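Local coordinates for protein kirola (Actinidia deliciosa, PDB 4IH0) that probably binds small hydrophobic plant metabolites in the internal cavity of its Bet v 1-like fold and is a kiwifruit allergen of the MLP family, at residues A[36-41]-A[138-143]. Numbering follows the deposited sequence.
Sequences PVNIQG and IEITKD
The amide oxygen of Asn38 rests on a methyl group: its OD1 comes within 3.3 Å of Ile140 CD1, while the carboxylates of Glu139 and Asp143 stay farther from the same oxygen. The Asn38 side chain and that of Ile140 run past each other in opposite directions, which also puts Asn38 CB 3.5 Å from Ile140 CD1. Ile140 does not point straight at the loop from its backbone; the bend at the second torsion (chi2 -46°) is what carries CD1 across to Asn38. The same methyl touches Ile39 CG1 at 4.0 Å, the two isoleucine side chains crossing at about a right angle, and this apolar pair forms the buried side of the contact.

On the more open side, Glu139 OE1 lies 3.8 Å from both Asn38 OD1 and Asn38 ND2, its carboxylate turned 26° from the amide plane. The two oxygens have no proton to share, and the amide N-H group is too far for a bond. Water supplies a thin link instead: one molecule accepts the backbone N-H of Asn38 at 3.3 Å from its N and donates weakly to Asp143 OD2. That carboxylate oxygen is hydrogen-bonded more strongly to the hydroxyl of Ser35, at the head of the loop, which also makes a weak hydrogen bond with Asn38 OD1.

In the Bet v 1 fold, the long C-terminal helix, here 131-145, lies against a strongly curved antiparallel sheet. The contact sets this helix beside the turn that leads from helix 30-34 into strand 39-46, one of the two edge strands of the sheet, where Gln40 and Gly41 form a classic bulge opposite Lys59. Phe136, earlier on the long helix, touches both Asn38 and Ile39, and Ile31 of helix 30-34 packs on Ile39, bringing both helices to the start of the edge strand.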
ATOM      1  N   PRO A  36      13.387   0.615  -5.237  1.00 27.23           N
ATOM      2  CA  PRO A  36      14.081  -0.614  -4.899  1.00 27.81           C
ATOM      3  C   PRO A  36      14.767  -0.602  -3.524  1.00 28.75           C
ATOM      4  O   PRO A  36      15.115  -1.669  -3.027  1.00 32.27           O
ATOM      5  CB  PRO A  36      15.084  -0.764  -6.030  1.00 28.85           C
ATOM      6  CG  PRO A  36      15.366   0.621  -6.463  1.00 29.09           C
ATOM      7  CD  PRO A  36      14.063   1.338  -6.337  1.00 30.83           C
ATOM      8  N   VAL A  37      14.980   0.583  -2.938  1.00 30.87           N
ATOM      9  CA  VAL A  37      15.451   0.708  -1.535  1.00 31.30           C
ATOM     10  C   VAL A  37      14.391   0.298  -0.530  1.00 29.70           C
ATOM     11  O   VAL A  37      14.713  -0.256   0.530  1.00 34.29           O
ATOM     12  CB  VAL A  37      15.891   2.157  -1.203  1.00 36.00           C
ATOM     13  CG1 VAL A  37      15.840   2.429   0.293  1.00 38.97           C
ATOM     14  CG2 VAL A  37      17.299   2.394  -1.711  1.00 40.66           C
ATOM     15  N   ASN A  38      13.124   0.574  -0.839  1.00 24.65           N
ATOM     16  CA  ASN A  38      12.027   0.360   0.077  1.00 22.08           C
ATOM     17  C   ASN A  38      11.452  -1.066  -0.128  1.00 20.87           C
ATOM     18  O   ASN A  38      11.138  -1.719   0.810  1.00 19.48           O
ATOM     19  CB  ASN A  38      10.918   1.369  -0.182  1.00 24.73           C
ATOM     20  CG  ASN A  38      11.219   2.778   0.337  1.00 31.67           C
ATOM     21  OD1 ASN A  38      10.733   3.745  -0.249  1.00 36.22           O
ATOM     22  ND2 ASN A  38      11.979   2.910   1.397  1.00 30.43           N
ATOM     23  N   ILE A  39      11.351  -1.496  -1.370  1.00 22.04           N
ATOM     24  CA  ILE A  39      10.594  -2.731  -1.719  1.00 20.63           C
ATOM     25  C   ILE A  39      11.539  -3.690  -2.392  1.00 22.09           C
ATOM     26  O   ILE A  39      12.083  -3.432  -3.503  1.00 24.30           O
ATOM     27  CB  ILE A  39       9.344  -2.447  -2.611  1.00 21.66           C
ATOM     28  CG1 ILE A  39       8.354  -1.487  -1.946  1.00 22.41           C
ATOM     29  CG2 ILE A  39       8.617  -3.783  -2.919  1.00 21.56           C
ATOM     30  CD1 ILE A  39       7.376  -2.081  -0.976  1.00 24.03           C
ATOM     31  N   GLN A  40      11.731  -4.837  -1.756  1.00 20.83           N
ATOM     32  CA  GLN A  40      12.642  -5.867  -2.244  1.00 21.89           C
ATOM     33  C   GLN A  40      11.983  -6.901  -3.090  1.00 22.77           C
ATOM     34  O   GLN A  40      12.643  -7.558  -3.862  1.00 24.48           O
ATOM     35  CB  GLN A  40      13.384  -6.530  -1.103  1.00 24.47           C
ATOM     36  CG  GLN A  40      14.482  -5.651  -0.511  1.00 26.97           C
ATOM     37  CD  GLN A  40      13.957  -4.527   0.348  1.00 27.09           C
ATOM     38  OE1 GLN A  40      13.322  -4.776   1.347  1.00 31.50           O
ATOM     39  NE2 GLN A  40      14.239  -3.265  -0.043  1.00 28.33           N
ATOM     40  N   GLY A  41      10.705  -7.141  -2.880  1.00 18.32           N
ATOM     41  CA  GLY A  41      10.049  -8.208  -3.567  1.00 18.98           C
ATOM     42  C   GLY A  41       8.557  -7.994  -3.449  1.00 15.74           C
ATOM     43  O   GLY A  41       8.046  -7.568  -2.396  1.00 14.55           O
ATOM     44  N   ILE A 138       4.069   7.318   1.046  1.00 15.31           N
ATOM     45  CA  ILE A 138       4.299   8.622   0.381  1.00 16.03           C
ATOM     46  C   ILE A 138       5.610   8.549  -0.459  1.00 16.89           C
ATOM     47  O   ILE A 138       5.661   8.987  -1.610  1.00 15.68           O
ATOM     48  CB  ILE A 138       4.321   9.824   1.373  1.00 17.68           C
ATOM     49  CG1 ILE A 138       2.941  10.024   2.007  1.00 18.41           C
ATOM     50  CG2 ILE A 138       4.789  11.097   0.661  1.00 16.84           C
ATOM     51  CD1 ILE A 138       2.991  10.856   3.285  1.00 20.08           C
ATOM     52  N   GLU A 139       6.650   7.965   0.153  1.00 17.33           N
ATOM     53  CA  GLU A 139       7.931   7.764  -0.529  1.00 18.24           C
ATOM     54  C   GLU A 139       7.771   6.918  -1.769  1.00 16.90           C
ATOM     55  O   GLU A 139       8.288   7.262  -2.854  1.00 16.33           O
ATOM     56  CB  GLU A 139       8.948   7.132   0.438  1.00 20.92           C
ATOM     57  CG  GLU A 139       9.297   7.990   1.622  1.00 26.03           C
ATOM     58  CD  GLU A 139       9.821   7.218   2.837  1.00 31.73           C
ATOM     59  OE1 GLU A 139      10.186   6.005   2.701  1.00 32.36           O
ATOM     60  OE2 GLU A 139       9.909   7.872   3.927  1.00 33.62           O
ATOM     61  N   ILE A 140       7.016   5.809  -1.658  1.00 16.14           N
ATOM     62  CA  ILE A 140       6.762   4.953  -2.809  1.00 17.09           C
ATOM     63  C   ILE A 140       6.031   5.715  -3.897  1.00 14.98           C
ATOM     64  O   ILE A 140       6.370   5.607  -5.106  1.00 16.01           O
ATOM     65  CB  ILE A 140       5.947   3.693  -2.410  1.00 18.87           C
ATOM     66  CG1 ILE A 140       6.750   2.752  -1.482  1.00 23.26           C
ATOM     67  CG2 ILE A 140       5.370   3.009  -3.655  1.00 21.31           C
ATOM     68  CD1 ILE A 140       8.151   2.492  -1.913  1.00 28.32           C
ATOM     69  N   THR A 141       5.036   6.493  -3.495  1.00 14.66           N
ATOM     70  CA  THR A 141       4.345   7.341  -4.441  1.00 15.63           C
ATOM     71  C   THR A 141       5.292   8.315  -5.224  1.00 14.84           C
ATOM     72  O   THR A 141       5.195   8.473  -6.445  1.00 14.94           O
ATOM     73  CB  THR A 141       3.267   8.154  -3.721  1.00 16.33           C
ATOM     74  OG1 THR A 141       2.373   7.269  -3.047  1.00 16.90           O
ATOM     75  CG2 THR A 141       2.452   8.971  -4.692  1.00 18.05           C
ATOM     76  N   LYS A 142       6.186   8.994  -4.489  1.00 14.49           N
ATOM     77  CA  LYS A 142       7.128   9.918  -5.120  1.00 15.66           C
ATOM     78  C   LYS A 142       8.112   9.181  -6.026  1.00 15.82           C
ATOM     79  O   LYS A 142       8.524   9.712  -7.079  1.00 16.44           O
ATOM     80  CB  LYS A 142       7.825  10.734  -4.040  1.00 16.76           C
ATOM     81  CG  LYS A 142       6.865  11.695  -3.364  1.00 18.78           C
ATOM     82  CD  LYS A 142       7.451  12.358  -2.160  1.00 21.30           C
ATOM     83  CE  LYS A 142       6.497  13.400  -1.603  1.00 23.22           C
ATOM     84  NZ  LYS A 142       6.426  14.717  -2.323  1.00 24.02           N
ATOM     85  N   ASP A 143       8.465   7.967  -5.645  1.00 16.29           N
ATOM     86  CA  ASP A 143       9.371   7.140  -6.458  1.00 17.70           C
ATOM     87  C   ASP A 143       8.706   6.747  -7.759  1.00 17.26           C
ATOM     88  O   ASP A 143       9.360   6.778  -8.806  1.00 17.25           O
ATOM     89  CB  ASP A 143       9.819   5.926  -5.695  1.00 19.39           C
ATOM     90  CG  ASP A 143      10.855   6.262  -4.622  1.00 24.10           C
ATOM     91  OD1 ASP A 143      11.424   7.384  -4.660  1.00 28.98           O
ATOM     92  OD2 ASP A 143      11.064   5.415  -3.726  1.00 30.11           O
TER
HETATM   93  O   HOH W   1      13.289   3.101  -2.908  1.00 36.99           O